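PDB 3PE8: enoyl-CoA hydratase from Mycobacterium smegmatis, which probably catalyses the reversible addition of water across the double bond of 2-enoyl-CoA thioesters and binds a zinc ion. Local coordinates for residues A111-I116 with S141-Q146; V56-G61 with T185-V190. One frame throughout, in Å; residues are numbered along the deposited sequence.

In the fold
Both interactions belong to the crotonase-like fold. V56-G61 is an inner strand of the six-stranded mixed sheet, and in interaction 2 it packs against helix 183-195, far along the chain. Interaction 1 falls between those two segments in sequence: it joins L112 and Y113, in the last turn of helix 106-113, to helix 140-148; the chain then turns into strand 116-120 of the same sheet. The centres of interactions 1 and 2 lie about 17 Å apart, and the two do not touch. Interaction 2 thus fastens a helix onto the sheet, while interaction 1 fixes helix against helix nearer the zinc-binding residues E109 and H129.

Interaction 1: residues A111-I116 with S141-Q146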
ATOM      1  N   ALA A 111       9.442   6.416  23.662  1.00  9.97           N
ATOM      2  CA  ALA A 111      10.579   6.988  22.959  1.00  9.29           C
ATOM      3  C   ALA A 111      10.375   6.959  21.456  1.00  9.34           C
ATOM      4  O   ALA A 111      10.713   7.905  20.766  1.00  8.69           O
ATOM      5  CB  ALA A 111      11.899   6.265  23.366  1.00 10.39           C
ATOM      6  N   LEU A 112       9.845   5.840  20.946  1.00  8.06           N
ATOM      7  CA  LEU A 112       9.592   5.633  19.522  1.00  8.01           C
ATOM      8  C   LEU A 112       8.541   6.602  18.942  1.00  8.16           C
ATOM      9  O   LEU A 112       8.530   6.813  17.738  1.00  8.44           O
ATOM     10  CB  LEU A 112       9.203   4.169  19.255  1.00  7.77           C
ATOM     11  CG  LEU A 112      10.346   3.171  19.416  1.00  7.98           C
ATOM     12  CD1 LEU A 112       9.783   1.710  19.467  1.00  9.40           C
ATOM     13  CD2 LEU A 112      11.395   3.275  18.317  1.00  9.21           C
ATOM     14  N   TYR A 113       7.646   7.126  19.769  1.00  7.65           N
ATOM     15  CA  TYR A 113       6.689   8.134  19.327  1.00  9.29           C
ATOM     16  C   TYR A 113       7.323   9.506  19.092  1.00  9.13           C
ATOM     17  O   TYR A 113       6.769  10.324  18.364  1.00 11.15           O
ATOM     18  CB  TYR A 113       5.583   8.355  20.366  1.00  9.60           C
ATOM     19  CG  TYR A 113       4.445   7.380  20.361  1.00  8.98           C
ATOM     20  CD1 TYR A 113       3.584   7.293  19.310  1.00 11.65           C
ATOM     21  CD2 TYR A 113       4.230   6.566  21.450  1.00 12.30           C
ATOM     22  CE1 TYR A 113       2.512   6.420  19.312  1.00 13.50           C
ATOM     23  CE2 TYR A 113       3.158   5.680  21.475  1.00 12.65           C
ATOM     24  CZ  TYR A 113       2.315   5.600  20.406  1.00 14.59           C
ATOM     25  OH  TYR A 113       1.251   4.710  20.449  1.00 16.82           O
ATOM     26  N   CYS A 114       8.433   9.788  19.764  1.00  9.51           N
ATOM     27  CA  CYS A 114       9.037  11.120  19.632  1.00  9.63           C
ATOM     28  C   CYS A 114       9.532  11.389  18.216  1.00  9.74           C
ATOM     29  O   CYS A 114       9.961  10.478  17.525  1.00  9.10           O
ATOM     30  CB  CYS A 114      10.186  11.281  20.619  1.00  9.45           C
ATOM     31  SG  CYS A 114       9.704  11.201  22.375  1.00 10.58           S
ATOM     32  N   ASP A 115       9.526  12.646  17.804  1.00  8.78           N
ATOM     33  CA  ASP A 115      10.053  13.006  16.502  1.00  8.69           C
ATOM     34  C   ASP A 115      11.556  12.850  16.424  1.00  8.87           C
ATOM     35  O   ASP A 115      12.071  12.367  15.402  1.00  9.45           O
ATOM     36  CB  ASP A 115       9.669  14.433  16.154  1.00  9.81           C
ATOM     37  CG  ASP A 115       8.163  14.611  16.035  1.00  9.72           C
ATOM     38  OD1 ASP A 115       7.551  13.924  15.175  1.00 11.54           O
ATOM     39  OD2 ASP A 115       7.574  15.399  16.816  1.00 11.76           O
ATOM     40  N   ILE A 116      12.253  13.236  17.487  1.00  8.45           N
ATOM     41  CA  ILE A 116      13.724  13.341  17.514  1.00  8.03           C
ATOM     42  C   ILE A 116      14.167  12.847  18.897  1.00  8.33           C
ATOM     43  O   ILE A 116      13.605  13.267  19.894  1.00  9.20           O
ATOM     44  CB  ILE A 116      14.177  14.826  17.407  1.00  8.50           C
ATOM     45  CG1 ILE A 116      13.713  15.461  16.092  1.00 10.05           C
ATOM     46  CG2 ILE A 116      15.706  14.911  17.646  1.00  8.92           C
ATOM     47  CD1 ILE A 116      13.823  17.059  16.097  1.00  9.09           C
ATOM     48  N   SER A 141       6.229  -2.977  17.421  1.00 10.01           N
ATOM     49  CA  SER A 141       6.572  -3.921  16.360  1.00  9.89           C
ATOM     50  C   SER A 141       6.612  -3.280  14.963  1.00  9.48           C
ATOM     51  O   SER A 141       7.143  -3.865  14.013  1.00  9.87           O
ATOM     52  CB  SER A 141       5.657  -5.150  16.399  1.00 12.24           C
ATOM     53  OG  SER A 141       4.302  -4.848  16.170  1.00 12.96           O
ATOM     54  N   VAL A 142       6.090  -2.066  14.870  1.00  9.86           N
ATOM     55  CA  VAL A 142       6.151  -1.274  13.651  1.00  9.65           C
ATOM     56  C   VAL A 142       7.324  -0.290  13.704  1.00  9.01           C
ATOM     57  O   VAL A 142       8.143  -0.230  12.784  1.00  8.98           O
ATOM     58  CB  VAL A 142       4.850  -0.517  13.421  1.00 11.08           C
ATOM     59  CG1 VAL A 142       4.918   0.319  12.134  1.00 11.74           C
ATOM     60  CG2 VAL A 142       3.697  -1.570  13.379  1.00 12.36           C
ATOM     61  N   ARG A 143       7.393   0.475  14.795  1.00  7.86           N
ATOM     62  CA  ARG A 143       8.373   1.549  14.864  1.00  7.85           C
ATOM     63  C   ARG A 143       9.787   1.105  15.230  1.00  7.50           C
ATOM     64  O   ARG A 143      10.740   1.798  14.863  1.00  8.19           O
ATOM     65  CB  ARG A 143       7.910   2.663  15.803  1.00  8.40           C
ATOM     66  CG  ARG A 143       6.598   3.303  15.396  1.00  8.34           C
ATOM     67  CD  ARG A 143       6.303   4.632  16.121  1.00  9.81           C
ATOM     68  NE  ARG A 143       5.032   5.125  15.618  1.00 10.66           N
ATOM     69  CZ  ARG A 143       3.834   4.838  16.130  1.00 10.98           C
ATOM     70  NH1 ARG A 143       3.709   4.185  17.281  1.00 10.44           N
ATOM     71  NH2 ARG A 143       2.737   5.237  15.477  1.00 13.63           N
ATOM     72  N   LEU A 144       9.945   0.013  15.950  1.00  7.42           N
ATOM     73  CA  LEU A 144      11.315  -0.442  16.294  1.00  7.16           C
ATOM     74  C   LEU A 144      12.068  -0.853  15.044  1.00  8.07           C
ATOM     75  O   LEU A 144      13.144  -0.314  14.778  1.00  8.84           O
ATOM     76  CB  LEU A 144      11.328  -1.457  17.420  1.00  7.96           C
ATOM     77  CG  LEU A 144      12.723  -1.777  17.952  1.00  6.99           C
ATOM     78  CD1 LEU A 144      13.457  -0.551  18.537  1.00  9.32           C
ATOM     79  CD2 LEU A 144      12.613  -2.919  18.948  1.00  7.84           C
ATOM     80  N   PRO A 145      11.504  -1.714  14.171  1.00  8.60           N
ATOM     81  CA  PRO A 145      12.274  -1.958  12.904  1.00  8.87           C
ATOM     82  C   PRO A 145      12.465  -0.707  12.053  1.00 10.15           C
ATOM     83  O   PRO A 145      13.499  -0.535  11.420  1.00 10.32           O
ATOM     84  CB  PRO A 145      11.443  -2.998  12.154  1.00 10.15           C
ATOM     85  CG  PRO A 145      10.421  -3.436  13.102  1.00 11.25           C
ATOM     86  CD  PRO A 145      10.293  -2.541  14.252  1.00  8.45           C
ATOM     87  N   GLN A 146      11.466   0.176  12.041  1.00  8.50           N
ATOM     88  CA  GLN A 146      11.547   1.438  11.309  1.00  9.70           C
ATOM     89  C   GLN A 146      12.741   2.300  11.743  1.00  8.92           C
ATOM     90  O   GLN A 146      13.385   2.955  10.890  1.00 12.17           O
ATOM     91  CB  GLN A 146      10.243   2.216  11.477  1.00  9.08           C
ATOM     92  CG  GLN A 146      10.173   3.509  10.793  1.00 10.10           C
ATOM     93  CD  GLN A 146       8.934   4.299  11.121  1.00 14.08           C
ATOM     94  OE1 GLN A 146       8.517   4.366  12.278  1.00 12.71           O
ATOM     95  NE2 GLN A 146       8.314   4.896  10.090  1.00 14.12           N
TER
HETATM   96  O   HOH W   1       0.830   3.691  18.072  1.00  9.09           O
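R143 lays its guanidinium group against the ring of Y113, with Y113 CD1 above one face and displaced toward the rim. In this crotonase-like fold the contact joins the last turn of helix 106-113 to helix 140-148. The ring and guanidinium planes are inclined by 36°, so the two groups overlap without stacking flat; the closest approach, 3.2 Å, is from R143 NH1 to Y113 CE1. Extended from CG to NE, the R143 chain runs past the L112 carbonyl, and its CD lies 3.5 Å from L112 O. That carbonyl oxygen accepts a hydrogen bond from K147 NZ, one helical turn beyond R143.

L112 packs against the backbone and CB atoms of R143 and L144. The CB of L112 is directed toward helix 140-148 and meets R143 CB at 4.0 Å. Its two methyls divide the neighbouring backbone: CD2 rests 3.8 Å from R143 O, while CD1 reaches L144 N and, at 4.1 Å, L144 CB. L144 carries CG anti to its own backbone N (chi1 -171°), which leaves CB facing L112 CD1 and carries CG and its methyls away from it; the side chain also packs on A153 and S157 of helix 150-159. Y209 of a third subunit also packs on L144, so this part of the contact adjoins a subunit interface.

Y113 also stacks with W88 and is near the zinc ligand E109, with the metal about 9 Å from the tyrosine side chain. No direct hydrogen bond crosses between the segments, but a water links the two polar ends: lying in the guanidinium plane at its edge, it accepts from R143 NH1 at 3.0 Å and is hydrogen-bonded to Y113 OH at 2.6 Å.

Interaction 2: residues V56-G61 with T185-V190; sequences VVIVTG and TAARRV
The apolar contact is made by I58 and A187, with I58 CD1 lying 3.9 Å from A187 CB. Both side chains leave their backbones toward the opposing segment, and their CA atoms are the nearest pair across it, 7.2 Å apart. I58 reaches the helix through its longer branch: CG1 stands anti to the carbonyl carbon (chi1 -61°), and chi2 of 169° extends the chain so that the terminal methyl projects furthest. With only a methyl at A187, I58 CD1 also comes near the helix backbone, 4.0 Å from A187 C.

This is a helix-on-sheet contact of the crotonase-like fold, between strand 56-61 of the mixed six-stranded sheet and helix 183-195. On the strand, V56 and T60 extend the same layer to A191, I194 and L184, while V57 and V59 face helix 35-50 across the sheet. Backbone hydrogen bonds join I58 with R20 and L22 on strand 19-24 and V57 with P94 and I96 on the side of strand 95-99.

At the margin, I58 CD1 also touches R188, 4.1 Å from its backbone N and 4.3 Å from CG, although the arginine CB points away from the strand.

No hydrogen bond passes between the segments: the strand bonds to its neighbours in the sheet and the helix to itself. The helix keeps its own i to i-4 hydrogen bonds, including R189 N to T185 O at 3.1 Å, and R189 NH2 forms a salt bridge with E176 OE2.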
ATOM      1  N   VAL A  56       7.715  23.918  20.980  1.00 11.32           N
ATOM      2  CA  VAL A  56       8.451  22.647  20.996  1.00  9.89           C
ATOM      3  C   VAL A  56       8.262  21.989  22.359  1.00  9.76           C
ATOM      4  O   VAL A  56       8.140  22.690  23.385  1.00 10.49           O
ATOM      5  CB  VAL A  56       9.993  22.845  20.724  1.00 10.00           C
ATOM      6  CG1 VAL A  56      10.779  21.537  20.808  1.00 10.11           C
ATOM      7  CG2 VAL A  56      10.212  23.517  19.344  1.00 10.94           C
ATOM      8  N   VAL A  57       8.135  20.659  22.358  1.00  9.60           N
ATOM      9  CA  VAL A  57       8.047  19.863  23.583  1.00  9.61           C
ATOM     10  C   VAL A  57       9.316  19.005  23.752  1.00  9.75           C
ATOM     11  O   VAL A  57       9.795  18.401  22.761  1.00  9.54           O
ATOM     12  CB  VAL A  57       6.800  18.928  23.567  1.00  9.62           C
ATOM     13  CG1 VAL A  57       6.751  18.062  24.824  1.00 11.84           C
ATOM     14  CG2 VAL A  57       5.479  19.748  23.478  1.00 11.16           C
ATOM     15  N   ILE A  58       9.843  18.949  24.981  1.00  9.47           N
ATOM     16  CA  ILE A  58      10.846  17.957  25.376  1.00  9.42           C
ATOM     17  C   ILE A  58      10.205  16.997  26.358  1.00  9.57           C
ATOM     18  O   ILE A  58       9.604  17.453  27.344  1.00 11.22           O
ATOM     19  CB  ILE A  58      12.102  18.633  26.025  1.00  9.55           C
ATOM     20  CG1 ILE A  58      12.784  19.573  25.029  1.00 10.02           C
ATOM     21  CG2 ILE A  58      13.090  17.577  26.578  1.00  8.64           C
ATOM     22  CD1 ILE A  58      13.859  20.466  25.633  1.00 10.33           C
ATOM     23  N   VAL A  59      10.371  15.701  26.127  1.00  9.04           N
ATOM     24  CA  VAL A  59       9.918  14.692  27.064  1.00  8.65           C
ATOM     25  C   VAL A  59      11.143  14.047  27.695  1.00  9.13           C
ATOM     26  O   VAL A  59      12.045  13.628  26.975  1.00  9.11           O
ATOM     27  CB  VAL A  59       9.062  13.601  26.384  1.00  9.40           C
ATOM     28  CG1 VAL A  59       8.702  12.457  27.386  1.00 10.93           C
ATOM     29  CG2 VAL A  59       7.755  14.169  25.816  1.00 10.98           C
ATOM     30  N   THR A  60      11.162  13.943  29.037  1.00  8.65           N
ATOM     31  CA  THR A  60      12.293  13.303  29.701  1.00  9.07           C
ATOM     32  C   THR A  60      11.775  12.631  30.943  1.00 10.35           C
ATOM     33  O   THR A  60      10.590  12.768  31.274  1.00 11.09           O
ATOM     34  CB  THR A  60      13.437  14.315  29.950  1.00  9.94           C
ATOM     35  OG1 THR A  60      14.659  13.614  30.235  1.00  9.57           O
ATOM     36  CG2 THR A  60      13.139  15.311  31.085  1.00 10.73           C
ATOM     37  N   GLY A  61      12.652  11.922  31.632  1.00  9.65           N
ATOM     38  CA  GLY A  61      12.285  11.288  32.906  1.00 10.15           C
ATOM     39  C   GLY A  61      13.098  11.794  34.074  1.00  9.84           C
ATOM     40  O   GLY A  61      14.277  12.144  33.923  1.00 10.69           O
ATOM     41  N   THR A 185      20.738  20.213  28.446  1.00 12.76           N
ATOM     42  CA  THR A 185      21.461  21.226  27.672  1.00 12.95           C
ATOM     43  C   THR A 185      21.365  20.947  26.166  1.00 12.73           C
ATOM     44  O   THR A 185      21.034  21.832  25.351  1.00 13.30           O
ATOM     45  CB  THR A 185      22.939  21.270  28.115  1.00 13.58           C
ATOM     46  OG1 THR A 185      22.986  21.543  29.499  1.00 16.20           O
ATOM     47  CG2 THR A 185      23.716  22.382  27.339  1.00 14.57           C
ATOM     48  N   ALA A 186      21.669  19.716  25.760  1.00 12.42           N
ATOM     49  CA  ALA A 186      21.620  19.362  24.372  1.00 11.84           C
ATOM     50  C   ALA A 186      20.249  19.428  23.766  1.00 11.37           C
ATOM     51  O   ALA A 186      20.081  19.837  22.592  1.00 12.65           O
ATOM     52  CB  ALA A 186      22.217  17.930  24.145  1.00 12.59           C
ATOM     53  N   ALA A 187      19.263  18.930  24.513  1.00 11.34           N
ATOM     54  CA  ALA A 187      17.877  18.966  24.046  1.00 10.12           C
ATOM     55  C   ALA A 187      17.405  20.409  23.863  1.00 10.63           C
ATOM     56  O   ALA A 187      16.727  20.711  22.871  1.00 10.26           O
ATOM     57  CB  ALA A 187      16.984  18.224  24.971  1.00 10.96           C
ATOM     58  N   ARG A 188      17.803  21.297  24.784  1.00 10.99           N
ATOM     59  CA  ARG A 188      17.461  22.729  24.665  1.00 11.79           C
ATOM     60  C   ARG A 188      18.110  23.384  23.454  1.00 12.19           C
ATOM     61  O   ARG A 188      17.511  24.266  22.850  1.00 12.07           O
ATOM     62  CB  ARG A 188      17.796  23.492  25.949  1.00 11.49           C
ATOM     63  CG  ARG A 188      16.795  23.244  27.092  1.00 13.49           C
ATOM     64  CD  ARG A 188      17.079  24.137  28.278  1.00 13.83           C
ATOM     65  NE  ARG A 188      18.205  23.719  29.104  1.00 14.55           N
ATOM     66  CZ  ARG A 188      18.130  22.906  30.167  1.00 15.67           C
ATOM     67  NH1 ARG A 188      16.970  22.340  30.541  1.00 15.84           N
ATOM     68  NH2 ARG A 188      19.226  22.633  30.848  1.00 15.85           N
ATOM     69  N   ARG A 189      19.321  22.948  23.080  1.00 12.72           N
ATOM     70  CA  ARG A 189      19.983  23.462  21.886  1.00 13.24           C
ATOM     71  C   ARG A 189      19.196  23.126  20.642  1.00 11.99           C
ATOM     72  O   ARG A 189      19.006  24.006  19.780  1.00 12.76           O
ATOM     73  CB  ARG A 189      21.424  22.921  21.737  1.00 14.75           C
ATOM     74  CG  ARG A 189      22.401  23.400  22.723  1.00 18.74           C
ATOM     75  CD  ARG A 189      23.835  23.069  22.274  1.00 23.79           C
ATOM     76  NE  ARG A 189      24.025  21.636  21.950  1.00 24.33           N
ATOM     77  CZ  ARG A 189      24.651  20.757  22.746  1.00 28.09           C
ATOM     78  NH1 ARG A 189      25.138  21.129  23.955  1.00 27.91           N
ATOM     79  NH2 ARG A 189      24.763  19.485  22.363  1.00 28.52           N
ATOM     80  N   VAL A 190      18.744  21.872  20.518  1.00 11.60           N
ATOM     81  CA  VAL A 190      17.955  21.463  19.370  1.00 11.42           C
ATOM     82  C   VAL A 190      16.628  22.190  19.354  1.00 10.35           C
ATOM     83  O   VAL A 190      16.234  22.745  18.350  1.00 11.85           O
ATOM     84  CB  VAL A 190      17.784  19.928  19.311  1.00 11.65           C
ATOM     85  CG1 VAL A 190      16.825  19.530  18.217  1.00 13.27           C
ATOM     86  CG2 VAL A 190      19.169  19.274  19.147  1.00 13.45           C
TER